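PDB 3DS8: Lin2722 protein from Listeria innocua, which is of unknown function but has an alpha/beta-hydrolase fold and is probably a serine hydrolase. Local coordinates for residues Ala107-Ala112 and Arg125-Ile130; Asp171-Ala176 and Ala207-Glu212; Ala178-Glu183 and Val191-Ser196; Asp213-Glu218 and His226-Ser231. All blocks are in the same frame, centred on the assembly; numbering follows the deposited sequence.

Contact 1 of 4, residues Ala107-Ala112 and Arg125-Ile130. With SO4 (sulfate ion), chain F.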
loop_
_atom_site.group_PDB
_atom_site.type_symbol
_atom_site.label_atom_id
_atom_site.label_comp_id
_atom_site.label_asym_id
_atom_site.label_seq_id
_atom_site.Cartn_x
_atom_site.Cartn_y
_atom_site.Cartn_z
ATOM N N ALA A 107 3.579 -3.484 4.848
ATOM C CA ALA A 107 3.144 -4.886 4.817
ATOM C C ALA A 107 2.905 -5.369 3.386
ATOM O O ALA A 107 3.366 -6.464 2.990
ATOM C CB ALA A 107 1.874 -5.065 5.696
ATOM N N LEU A 108 2.267 -4.541 2.566
ATOM C CA LEU A 108 2.093 -4.893 1.170
ATOM C C LEU A 108 3.416 -5.033 0.418
ATOM O O LEU A 108 3.491 -5.786 -0.539
ATOM C CB LEU A 108 1.183 -3.884 0.475
ATOM C CG LEU A 108 -0.305 -3.872 0.853
ATOM C CD1 LEU A 108 -1.022 -2.647 0.266
ATOM C CD2 LEU A 108 -0.980 -5.192 0.421
ATOM N N THR A 109 4.403 -4.205 0.765
ATOM C CA THR A 109 5.697 -4.220 0.094
ATOM C C THR A 109 6.479 -5.509 0.449
ATOM O O THR A 109 7.013 -6.202 -0.435
ATOM C CB THR A 109 6.488 -2.963 0.451
ATOM O OG1 THR A 109 5.726 -1.814 0.053
ATOM C CG2 THR A 109 7.893 -2.944 -0.228
ATOM N N TYR A 110 6.472 -5.890 1.707
ATOM C CA TYR A 110 6.967 -7.221 2.066
ATOM C C TYR A 110 6.207 -8.320 1.318
ATOM O O TYR A 110 6.796 -9.266 0.826
ATOM C CB TYR A 110 6.825 -7.471 3.577
ATOM C CG TYR A 110 7.933 -6.895 4.376
ATOM C CD1 TYR A 110 9.181 -7.495 4.376
ATOM C CD2 TYR A 110 7.745 -5.754 5.152
ATOM C CE1 TYR A 110 10.218 -6.960 5.129
ATOM C CE2 TYR A 110 8.777 -5.222 5.914
ATOM C CZ TYR A 110 10.001 -5.815 5.888
ATOM O OH TYR A 110 11.071 -5.338 6.650
ATOM N N TYR A 111 4.877 -8.211 1.238
ATOM C CA TYR A 111 4.078 -9.237 0.504
ATOM C C TYR A 111 4.487 -9.309 -0.978
ATOM O O TYR A 111 4.646 -10.371 -1.557
ATOM C CB TYR A 111 2.602 -8.871 0.649
ATOM C CG TYR A 111 1.608 -9.870 0.081
ATOM C CD1 TYR A 111 1.006 -10.827 0.889
ATOM C CD2 TYR A 111 1.249 -9.815 -1.272
ATOM C CE1 TYR A 111 0.060 -11.719 0.336
ATOM C CE2 TYR A 111 0.319 -10.691 -1.841
ATOM C CZ TYR A 111 -0.270 -11.631 -1.036
ATOM O OH TYR A 111 -1.200 -12.443 -1.620
ATOM N N ALA A 112 4.698 -8.149 -1.585
ATOM C CA ALA A 112 5.108 -8.063 -2.963
ATOM C C ALA A 112 6.460 -8.708 -3.195
ATOM O O ALA A 112 6.680 -9.359 -4.252
ATOM C CB ALA A 112 5.154 -6.593 -3.387
ATOM N N ARG A 125 -0.928 -6.884 -7.807
ATOM C CA ARG A 125 -0.824 -6.211 -9.073
ATOM C C ARG A 125 -0.542 -4.710 -8.845
ATOM O O ARG A 125 0.560 -4.239 -9.103
ATOM C CB ARG A 125 -2.083 -6.435 -9.900
ATOM C CG ARG A 125 -2.025 -5.762 -11.278
ATOM C CD ARG A 125 -3.325 -5.837 -12.038
ATOM N NE ARG A 125 -4.404 -5.074 -11.426
ATOM C CZ ARG A 125 -5.507 -4.718 -12.077
ATOM N NH1 ARG A 125 -5.680 -5.061 -13.357
ATOM N NH2 ARG A 125 -6.421 -4.011 -11.468
ATOM N N LYS A 126 -1.528 -3.971 -8.364
ATOM C CA LYS A 126 -1.329 -2.544 -8.033
ATOM C C LYS A 126 -1.127 -2.424 -6.536
ATOM O O LYS A 126 -1.850 -3.058 -5.765
ATOM C CB LYS A 126 -2.519 -1.726 -8.433
ATOM C CG LYS A 126 -2.743 -1.692 -9.955
ATOM C CD LYS A 126 -4.054 -1.062 -10.276
ATOM C CE LYS A 126 -4.347 -1.036 -11.724
ATOM N NZ LYS A 126 -3.650 0.006 -12.500
ATOM N N LEU A 127 -0.168 -1.616 -6.127
ATOM C CA LEU A 127 0.190 -1.393 -4.730
ATOM C C LEU A 127 0.222 0.113 -4.508
ATOM O O LEU A 127 1.042 0.806 -5.101
ATOM C CB LEU A 127 1.571 -1.962 -4.407
ATOM C CG LEU A 127 2.048 -2.082 -2.959
ATOM C CD1 LEU A 127 3.398 -2.880 -2.950
ATOM C CD2 LEU A 127 2.150 -0.712 -2.262
ATOM N N VAL A 128 -0.699 0.615 -3.696
ATOM C CA VAL A 128 -0.714 2.014 -3.272
ATOM C C VAL A 128 -0.291 2.129 -1.811
ATOM O O VAL A 128 -0.856 1.482 -0.896
ATOM C CB VAL A 128 -2.114 2.666 -3.466
ATOM C CG1 VAL A 128 -2.092 4.160 -3.035
ATOM C CG2 VAL A 128 -2.613 2.545 -4.910
ATOM N N ALA A 129 0.797 2.882 -1.592
ATOM C CA ALA A 129 1.348 3.091 -0.244
ATOM C C ALA A 129 1.186 4.566 0.133
ATOM O O ALA A 129 1.680 5.421 -0.586
ATOM C CB ALA A 129 2.845 2.675 -0.212
ATOM N N ILE A 130 0.463 4.845 1.222
ATOM C CA ILE A 130 0.092 6.218 1.579
ATOM C C ILE A 130 0.820 6.554 2.887
ATOM O O ILE A 130 0.461 6.041 3.957
ATOM C CB ILE A 130 -1.444 6.378 1.713
ATOM C CG1 ILE A 130 -2.145 5.911 0.430
ATOM C CG2 ILE A 130 -1.796 7.813 2.065
ATOM C CD1 ILE A 130 -3.648 5.974 0.513
HETATM S S SO4 F . -2.833 -2.531 -15.602
HETATM O O1 SO4 F . -3.234 -3.474 -16.662
HETATM O O2 SO4 F . -1.820 -1.628 -16.230
HETATM O O3 SO4 F . -4.002 -1.786 -15.080
HETATM O O4 SO4 F . -2.349 -3.273 -14.408
#

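Contact 2 of 4, residues Asp171-Ala176 and Ala207-Glu212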
loop_
_atom_site.group_PDB
_atom_site.type_symbol
_atom_site.label_atom_id
_atom_site.label_comp_id
_atom_site.label_asym_id
_atom_site.label_seq_id
_atom_site.Cartn_x
_atom_site.Cartn_y
_atom_site.Cartn_z
ATOM N N ASP A 171 4.997 -7.397 -13.305
ATOM C CA ASP A 171 3.772 -6.643 -13.613
ATOM C C ASP A 171 3.297 -5.715 -12.493
ATOM O O ASP A 171 2.261 -5.048 -12.636
ATOM C CB ASP A 171 2.652 -7.603 -14.008
ATOM C CG ASP A 171 3.007 -8.405 -15.235
ATOM O OD1 ASP A 171 3.519 -7.808 -16.200
ATOM O OD2 ASP A 171 2.815 -9.631 -15.213
ATOM N N LEU A 172 4.041 -5.668 -11.395
ATOM C CA LEU A 172 3.668 -4.830 -10.238
ATOM C C LEU A 172 3.596 -3.353 -10.659
ATOM O O LEU A 172 4.427 -2.872 -11.416
ATOM C CB LEU A 172 4.632 -4.978 -9.085
ATOM C CG LEU A 172 4.204 -4.379 -7.721
ATOM C CD1 LEU A 172 3.090 -5.180 -7.108
ATOM C CD2 LEU A 172 5.374 -4.209 -6.735
ATOM N N GLU A 173 2.614 -2.640 -10.132
ATOM C CA GLU A 173 2.475 -1.196 -10.396
ATOM C C GLU A 173 2.342 -0.523 -9.032
ATOM O O GLU A 173 1.503 -0.900 -8.231
ATOM C CB GLU A 173 1.233 -0.911 -11.259
ATOM C CG GLU A 173 1.280 -1.571 -12.618
ATOM C CD GLU A 173 0.053 -1.331 -13.473
ATOM O OE1 GLU A 173 -0.924 -0.812 -12.917
ATOM O OE2 GLU A 173 0.096 -1.587 -14.726
ATOM N N VAL A 174 3.202 0.443 -8.775
ATOM C CA VAL A 174 3.351 1.018 -7.442
ATOM C C VAL A 174 3.089 2.500 -7.482
ATOM O O VAL A 174 3.646 3.210 -8.334
ATOM C CB VAL A 174 4.757 0.726 -6.850
ATOM C CG1 VAL A 174 4.921 1.448 -5.535
ATOM C CG2 VAL A 174 4.985 -0.759 -6.685
ATOM N N LEU A 175 2.247 2.974 -6.566
ATOM C CA LEU A 175 2.004 4.394 -6.373
ATOM C C LEU A 175 2.374 4.722 -4.941
ATOM O O LEU A 175 1.838 4.119 -3.975
ATOM C CB LEU A 175 0.515 4.753 -6.597
ATOM C CG LEU A 175 0.079 6.150 -6.164
ATOM C CD1 LEU A 175 0.831 7.211 -6.955
ATOM C CD2 LEU A 175 -1.501 6.266 -6.333
ATOM N N ALA A 176 3.334 5.643 -4.774
ATOM C CA ALA A 176 3.753 6.105 -3.467
ATOM C C ALA A 176 3.246 7.528 -3.261
ATOM O O ALA A 176 3.628 8.482 -3.972
ATOM C CB ALA A 176 5.300 6.081 -3.315
ATOM N N ALA A 207 9.500 -3.075 -10.760
ATOM C CA ALA A 207 8.072 -2.972 -11.039
ATOM C C ALA A 207 7.856 -2.470 -12.451
ATOM O O ALA A 207 8.731 -1.769 -13.012
ATOM C CB ALA A 207 7.464 -2.010 -10.058
ATOM N N LYS A 208 6.696 -2.785 -13.023
ATOM C CA LYS A 208 6.311 -2.246 -14.315
ATOM C C LYS A 208 6.100 -0.724 -14.233
ATOM O O LYS A 208 6.534 0.015 -15.115
ATOM C CB LYS A 208 5.053 -2.921 -14.841
ATOM C CG LYS A 208 4.656 -2.417 -16.188
ATOM C CD LYS A 208 3.595 -3.235 -16.782
ATOM C CE LYS A 208 2.271 -3.022 -16.100
ATOM N NZ LYS A 208 1.177 -3.796 -16.790
ATOM N N ALA A 209 5.465 -0.264 -13.168
ATOM C CA ALA A 209 5.165 1.141 -13.012
ATOM C C ALA A 209 5.519 1.577 -11.609
ATOM O O ALA A 209 5.337 0.845 -10.636
ATOM C CB ALA A 209 3.691 1.419 -13.283
ATOM N N TYR A 210 6.047 2.783 -11.508
ATOM C CA TYR A 210 6.304 3.399 -10.230
ATOM C C TYR A 210 6.004 4.869 -10.372
ATOM O O TYR A 210 6.617 5.528 -11.182
ATOM C CB TYR A 210 7.766 3.240 -9.797
ATOM C CG TYR A 210 8.062 4.011 -8.545
ATOM C CD1 TYR A 210 7.490 3.644 -7.326
ATOM C CD2 TYR A 210 8.880 5.166 -8.571
ATOM C CE1 TYR A 210 7.711 4.411 -6.165
ATOM C CE2 TYR A 210 9.150 5.889 -7.399
ATOM C CZ TYR A 210 8.536 5.499 -6.195
ATOM O OH TYR A 210 8.797 6.222 -5.040
ATOM N N ILE A 211 5.038 5.352 -9.601
ATOM C CA ILE A 211 4.576 6.739 -9.642
ATOM C C ILE A 211 4.601 7.339 -8.247
ATOM O O ILE A 211 4.187 6.682 -7.290
ATOM C CB ILE A 211 3.133 6.796 -10.207
ATOM C CG1 ILE A 211 3.071 6.140 -11.605
ATOM C CG2 ILE A 211 2.612 8.241 -10.195
ATOM C CD1 ILE A 211 1.717 6.333 -12.345
ATOM N N GLU A 212 5.122 8.568 -8.117
ATOM C CA GLU A 212 5.113 9.285 -6.853
ATOM C C GLU A 212 4.094 10.418 -6.904
ATOM O O GLU A 212 3.903 11.055 -7.985
ATOM C CB GLU A 212 6.512 9.890 -6.613
ATOM C CG GLU A 212 7.584 8.823 -6.442
ATOM C CD GLU A 212 8.965 9.362 -6.171
ATOM O OE1 GLU A 212 9.235 10.537 -6.455
ATOM O OE2 GLU A 212 9.800 8.573 -5.636
HETATM O O HOH W 1 0.075 -4.863 -14.274
HETATM O O HOH W 2 1.937 -6.224 -17.386
#

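Contact 3 of 4, residues Ala178-Glu183 and Val191-Ser196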
loop_
_atom_site.group_PDB
_atom_site.type_symbol
_atom_site.label_atom_id
_atom_site.label_comp_id
_atom_site.label_asym_id
_atom_site.label_seq_id
_atom_site.Cartn_x
_atom_site.Cartn_y
_atom_site.Cartn_z
ATOM N N ALA A 178 2.962 10.638 -0.647
ATOM C CA ALA A 178 3.691 11.194 0.472
ATOM C C ALA A 178 3.153 12.559 0.839
ATOM O O ALA A 178 2.728 13.321 -0.034
ATOM C CB ALA A 178 5.174 11.319 0.161
ATOM N N GLY A 179 3.157 12.859 2.132
ATOM C CA GLY A 179 2.837 14.219 2.608
ATOM C C GLY A 179 4.062 15.018 3.035
ATOM O O GLY A 179 5.082 14.477 3.504
ATOM N N GLU A 180 3.960 16.329 2.876
ATOM C CA GLU A 180 4.955 17.254 3.304
ATOM C C GLU A 180 4.153 18.443 3.921
ATOM O O GLU A 180 3.299 19.068 3.240
ATOM C CB GLU A 180 5.797 17.664 2.092
ATOM C CG GLU A 180 6.813 18.613 2.390
ATOM C CD GLU A 180 7.729 18.913 1.211
ATOM O OE1 GLU A 180 7.245 19.275 0.108
ATOM O OE2 GLU A 180 8.941 18.857 1.443
ATOM N N LEU A 181 4.386 18.747 5.192
ATOM C CA LEU A 181 3.560 19.756 5.847
ATOM C C LEU A 181 3.776 21.111 5.194
ATOM O O LEU A 181 2.845 21.907 5.095
ATOM C CB LEU A 181 3.793 19.829 7.355
ATOM C CG LEU A 181 3.364 18.532 8.079
ATOM C CD1 LEU A 181 3.691 18.649 9.517
ATOM C CD2 LEU A 181 1.866 18.224 7.866
ATOM N N SER A 182 5.000 21.369 4.758
ATOM C CA SER A 182 5.265 22.572 3.994
ATOM C C SER A 182 6.553 22.351 3.221
ATOM O O SER A 182 7.320 21.430 3.535
ATOM C CB SER A 182 5.452 23.800 4.912
ATOM O OG SER A 182 6.764 23.823 5.415
ATOM N N GLU A 183 6.811 23.215 2.235
ATOM C CA GLU A 183 8.052 23.074 1.433
ATOM C C GLU A 183 9.306 23.117 2.265
ATOM O O GLU A 183 10.288 22.518 1.908
ATOM C CB GLU A 183 8.178 24.142 0.351
ATOM C CG GLU A 183 7.292 23.912 -0.837
ATOM C CD GLU A 183 5.866 24.267 -0.537
ATOM O OE1 GLU A 183 5.657 24.855 0.547
ATOM O OE2 GLU A 183 4.975 23.994 -1.372
ATOM N N VAL A 191 6.363 10.887 9.545
ATOM C CA VAL A 191 7.282 10.288 8.574
ATOM C C VAL A 191 7.960 11.375 7.710
ATOM O O VAL A 191 7.274 12.153 7.039
ATOM C CB VAL A 191 6.515 9.294 7.647
ATOM C CG1 VAL A 191 7.472 8.626 6.555
ATOM C CG2 VAL A 191 5.746 8.208 8.467
ATOM N N PRO A 192 9.302 11.346 7.624
ATOM C CA PRO A 192 9.979 12.220 6.659
ATOM C C PRO A 192 9.475 11.913 5.256
ATOM O O PRO A 192 9.317 10.757 4.854
ATOM C CB PRO A 192 11.471 11.878 6.844
ATOM C CG PRO A 192 11.545 11.276 8.207
ATOM C CD PRO A 192 10.258 10.551 8.396
ATOM N N THR A 193 9.236 12.965 4.497
ATOM C CA THR A 193 8.694 12.830 3.165
ATOM C C THR A 193 9.529 11.901 2.318
ATOM O O THR A 193 9.003 11.029 1.617
ATOM C CB THR A 193 8.575 14.230 2.503
ATOM O OG1 THR A 193 7.845 15.095 3.369
ATOM C CG2 THR A 193 7.886 14.123 1.195
ATOM N N ILE A 194 10.851 12.011 2.462
ATOM C CA ILE A 194 11.737 11.157 1.708
ATOM C C ILE A 194 11.595 9.654 2.047
ATOM O O ILE A 194 11.720 8.806 1.181
ATOM C CB ILE A 194 13.181 11.637 1.852
ATOM C CG1 ILE A 194 13.341 12.895 0.951
ATOM C CG2 ILE A 194 14.217 10.527 1.504
ATOM C CD1 ILE A 194 14.430 13.736 1.308
ATOM N N SER A 195 11.359 9.350 3.310
ATOM C CA SER A 195 11.129 7.960 3.767
ATOM C C SER A 195 9.930 7.394 3.060
ATOM O O SER A 195 9.947 6.253 2.600
ATOM C CB SER A 195 10.915 7.895 5.263
ATOM O OG SER A 195 10.709 6.548 5.676
ATOM N N SER A 196 8.884 8.199 2.939
ATOM C CA SER A 196 7.661 7.760 2.225
ATOM C C SER A 196 7.761 7.655 0.694
ATOM O O SER A 196 6.845 7.123 0.045
ATOM C CB SER A 196 6.435 8.594 2.670
ATOM O OG SER A 196 6.710 9.933 2.818
HETATM O O HOH W 3 4.072 10.797 3.910
#

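Contact 4 of 4, residues Asp213-Glu218 and His226-Ser231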
loop_
_atom_site.group_PDB
_atom_site.type_symbol
_atom_site.label_atom_id
_atom_site.label_comp_id
_atom_site.label_asym_id
_atom_site.label_seq_id
_atom_site.Cartn_x
_atom_site.Cartn_y
_atom_site.Cartn_z
ATOM N N ASP A 213 3.504 10.766 -5.762
ATOM C CA ASP A 213 2.604 11.939 -5.671
ATOM C C ASP A 213 2.844 12.548 -4.302
ATOM O O ASP A 213 2.714 11.857 -3.293
ATOM C CB ASP A 213 1.126 11.486 -5.745
ATOM C CG ASP A 213 0.082 12.508 -5.067
ATOM O OD1 ASP A 213 -0.260 13.412 -5.813
ATOM O OD2 ASP A 213 -0.399 12.402 -3.821
ATOM N N ILE A 214 3.302 13.786 -4.266
ATOM C CA ILE A 214 3.516 14.497 -2.994
ATOM C C ILE A 214 2.393 15.494 -2.776
ATOM O O ILE A 214 2.068 16.276 -3.685
ATOM C CB ILE A 214 4.835 15.267 -2.990
ATOM C CG1 ILE A 214 6.017 14.323 -3.216
ATOM C CG2 ILE A 214 4.998 16.061 -1.648
ATOM C CD1 ILE A 214 7.334 15.055 -3.361
ATOM N N GLN A 215 1.762 15.458 -1.615
ATOM C CA GLN A 215 0.810 16.449 -1.237
ATOM C C GLN A 215 1.453 17.381 -0.204
ATOM O O GLN A 215 2.078 16.933 0.747
ATOM C CB GLN A 215 -0.465 15.843 -0.629
ATOM C CG GLN A 215 -1.298 15.044 -1.591
ATOM C CD GLN A 215 -2.267 14.149 -0.852
ATOM O OE1 GLN A 215 -3.011 14.614 0.049
ATOM N NE2 GLN A 215 -2.281 12.869 -1.226
ATOM N N VAL A 216 1.255 18.674 -0.388
ATOM C CA VAL A 216 1.902 19.661 0.489
ATOM C C VAL A 216 0.870 20.461 1.265
ATOM O O VAL A 216 -0.176 20.901 0.725
ATOM C CB VAL A 216 2.830 20.614 -0.285
ATOM C CG1 VAL A 216 3.627 21.508 0.688
ATOM C CG2 VAL A 216 3.791 19.834 -1.188
ATOM N N GLY A 217 1.181 20.706 2.518
ATOM C CA GLY A 217 0.357 21.553 3.349
ATOM C C GLY A 217 -0.043 20.933 4.670
ATOM O O GLY A 217 0.121 19.744 4.915
ATOM N N GLU A 218 -0.595 21.771 5.541
ATOM C CA GLU A 218 -1.028 21.330 6.837
ATOM C C GLU A 218 -2.034 20.211 6.761
ATOM O O GLU A 218 -2.085 19.385 7.667
ATOM C CB GLU A 218 -1.560 22.497 7.674
ATOM C CG GLU A 218 -2.824 23.151 7.185
ATOM C CD GLU A 218 -3.268 24.294 8.093
ATOM O OE1 GLU A 218 -2.602 24.567 9.125
ATOM O OE2 GLU A 218 -4.291 24.932 7.755
ATOM N N HIS A 226 -4.556 9.172 4.238
ATOM C CA HIS A 226 -5.442 8.238 3.489
ATOM C C HIS A 226 -6.903 8.732 3.326
ATOM O O HIS A 226 -7.691 8.054 2.649
ATOM C CB HIS A 226 -5.444 6.893 4.166
ATOM C CG HIS A 226 -6.036 6.920 5.536
ATOM N ND1 HIS A 226 -5.543 7.719 6.544
ATOM C CD2 HIS A 226 -7.072 6.234 6.068
ATOM C CE1 HIS A 226 -6.275 7.548 7.630
ATOM N NE2 HIS A 226 -7.223 6.664 7.366
ATOM N N GLU A 227 -7.207 9.903 3.878
ATOM C CA GLU A 227 -8.536 10.516 3.784
ATOM C C GLU A 227 -8.582 11.816 2.992
ATOM O O GLU A 227 -9.647 12.403 2.832
ATOM C CB GLU A 227 -9.098 10.803 5.157
ATOM C CG GLU A 227 -9.343 9.488 5.933
ATOM C CD GLU A 227 -10.022 9.669 7.271
ATOM O OE1 GLU A 227 -9.714 10.667 7.951
ATOM O OE2 GLU A 227 -10.872 8.794 7.657
ATOM N N THR A 228 -7.444 12.276 2.508
ATOM C CA THR A 228 -7.436 13.553 1.824
ATOM C C THR A 228 -8.133 13.358 0.480
ATOM O O THR A 228 -8.043 12.272 -0.156
ATOM C CB THR A 228 -6.055 14.157 1.605
ATOM O OG1 THR A 228 -5.307 13.340 0.721
ATOM C CG2 THR A 228 -5.291 14.360 2.927
ATOM N N PRO A 229 -8.833 14.389 0.030
ATOM C CA PRO A 229 -9.375 14.281 -1.301
ATOM C C PRO A 229 -8.339 13.892 -2.343
ATOM O O PRO A 229 -8.631 13.077 -3.222
ATOM C CB PRO A 229 -9.885 15.699 -1.570
ATOM C CG PRO A 229 -10.345 16.187 -0.235
ATOM C CD PRO A 229 -9.286 15.613 0.706
ATOM N N LYS A 230 -7.159 14.501 -2.297
ATOM C CA LYS A 230 -6.162 14.168 -3.307
ATOM C C LYS A 230 -5.719 12.695 -3.239
ATOM O O LYS A 230 -5.446 12.085 -4.288
ATOM C CB LYS A 230 -4.930 15.048 -3.171
ATOM C CG LYS A 230 -3.833 14.723 -4.164
ATOM C CD LYS A 230 -4.311 14.864 -5.672
ATOM C CE LYS A 230 -3.112 14.844 -6.661
ATOM N NZ LYS A 230 -3.575 14.998 -8.110
ATOM N N SER A 231 -5.509 12.175 -2.027
ATOM C CA SER A 231 -5.166 10.770 -1.851
ATOM C C SER A 231 -6.203 9.861 -2.477
ATOM O O SER A 231 -5.886 8.932 -3.220
ATOM C CB SER A 231 -4.961 10.364 -0.371
ATOM O OG SER A 231 -3.713 10.850 0.063
#

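Contact 1 of 4, residues Ala107-Ala112 and Arg125-Ile130
Leu127 carries this contact, lying under helix 103-114 where Leu108, Thr109 and Ala112 come down on it. Its CB aims at the helix but stops short of it. CG stands anti to the backbone N (chi1 -168°), and this carries the branch up to the helix. CG meets CB of Leu108 at 4.0 Å. From there CD1 does most of the touching. It lies 3.8 Å from Leu108 O, 3.9 Å from Thr109 OG1 and 4.1 Å from Ala112 CB. Leu127 CD2 is looser, 4.3 Å from Leu108 CB. The Thr109 side chain crosses that of Leu127 at about a right angle. Its hydroxyl is held by Gly105 O, one turn back in the helix.

The two segments belong to a beta-alpha-beta unit made of strand 95-101, helix 103-114 and strand 123-130. In alpha/beta hydrolases the helix of this unit follows the nucleophile elbow, and the side chain of Leu108 touches the probable elbow here. Helix and strand run at 150°, their axes 9.2 Å apart.

At the start of the strand the chemistry turns polar. Lys126 NZ donates to sulfate O3 at 3.2 Å and also forms a salt bridge with Glu173. Lys126 CE and sulfate O3 both lie over one face of the Arg125 guanidinium, while NH2 forms a salt bridge with Asp97.

Contact 2 of 4, residues Asp171-Ala176 and Ala207-Glu212
Val174 and Tyr210 sit side by side in a parallel beta ladder between strands 173-180 and 209-216, neighbours in the central sheet of the alpha/beta-hydrolase fold. Ala209 O receives Val174 N at 2.9 Å, from above the carbonyl plane. The next two bonds are straighter at the acceptor: Ile211 N meets Val174 O and Ala176 N meets Ile211 O, both close to the line of the C=O bond. Where the ladder begins, Leu172 O takes weak bonds from the N atoms of Lys208 and Ala209.

Side chains pair on both faces. Val174 CG1 touches the Tyr210 ring at its edge, 3.8 Å from CD1. On the other face Leu175 CD1 packs on Ile211 CG2 at the same separation. Glu173 and Lys208 run alongside each other, and OE2 forms a salt bridge with NZ at 3.2 Å.

Outer partners fix these groups. Lys126 pairs with Glu173 OE1, and Lys208 NZ also donates to Thr244 O. Arg200 forms a salt bridge with Glu212 OE1. Thr199 OG1 bonds to the Tyr210 hydroxyl. That hydroxyl in turn donates to Glu212 OE2 at 2.6 Å, using the carboxylate's anti lone pair.

Contact 3 of 4, residues Ala178-Glu183 and Val191-Ser196
Thr193 and Ala178 bury the most surface here, with Ser196 completing the group. Both branches of Thr193 face the strand. With chi1 at -53°, OG1 is anti to the carbonyl carbon and CG2 is anti to the backbone N. OG1 donates to Gly179 O at 2.8 Å. It comes in tilted 23° from the carbonyl plane, with a C=O...donor angle of 133°. CG2 lies beside the same carbonyl and reaches Ala178 CB at 4.0 Å. The Glu180 side chain crosses Thr193 at about a right angle, its CB passing close to OG1.

Ala178 points its methyl at the short helical turn. Ser196 OG lies 3.4 Å from this methyl. Ser196 OG donates to Thr193 O, 2.8 Å away within the turn. A water then links the two segments: it accepts from Gly179 N at 2.9 Å and donates to Ser196 OG at 3.0 Å.

The contact joins the end of strand 173-180 to the turn 193-196. The loop between them carries Asp188, probably the acid of a Ser-His-Asp triad, and Asp188 OD1 accepts from Val191 N. The backbone of Ala178 and Glu180 bonds to strand 209-216. On the other edge, past the end of strand 123-130, the Thr193 hydroxyl and a water satisfy the buried O and N of Gly179.

Contact 4 of 4, residues Asp213-Glu218 and His226-Ser231
The amide of Gln215 is wedged against Thr228, Lys230 and Ser231. Over one of its faces lie CB and CG of Lys230, with CB 3.6 Å from Gln215 CD. Its edges are polar. NE2 donates to Ser231 OG at 2.8 Å, close to the amide plane and nearly straight at 168°. Its second bond goes to Asp213 OD2 at 3.2 Å, also near that plane. OE1 accepts from Thr228 OG1 at 2.7 Å, the donor tilted 19° from the carbonyl plane. Three bonds therefore fix the rotation of the amide. Glu227 CG sits over the centre of one face of the His226 ring, which also stacks with the ring of His101.

Thr228 is the N-cap of helix 229-240. A chi1 of 65° sets OG1 between the backbone N and carbonyl carbon, where it accepts from Ser231 N at 3.0 Å. The same hydroxyl thus caps the helix and grips Gln215. Ser231 OG is also bonded to Leu225 O. The Lys230 chain bends at chi2 and passes Asp213 with CE 3.3 Å from OD1; the charged ends stay 4.3 Å apart, OD1 to NZ, too far for a salt bridge.

The contact ties strand 209-216 to the first turn of helix 229-240, within a beta-alpha-beta unit that ends in strand 248-250. Ile177 of the adjacent strand 173-180 packs against Asp213, Gln215 and Ser231.

Overall arrangement
All four contacts reach one mixed sheet, the core of the alpha/beta-hydrolase fold. Contact 1 comes first in the chain and lies near the centre of the molecule. Contact 2 follows, its centre about 10 Å away, and strands 123-130 and 173-180 join the two by backbone bonds. Contact 3 falls within the chain between the two halves of contact 2 and shares strand 173-180 with it. Contact 4 comes last and continues strand 209-216; its centre is about 10 Å from that of contact 3 and about 19 Å from that of contact 1. The contacts thus belong to three beta-alpha-beta units, the last two sharing strand 209-216. The loops beyond the strand ends probably bring the nucleophile, acid and histidine together.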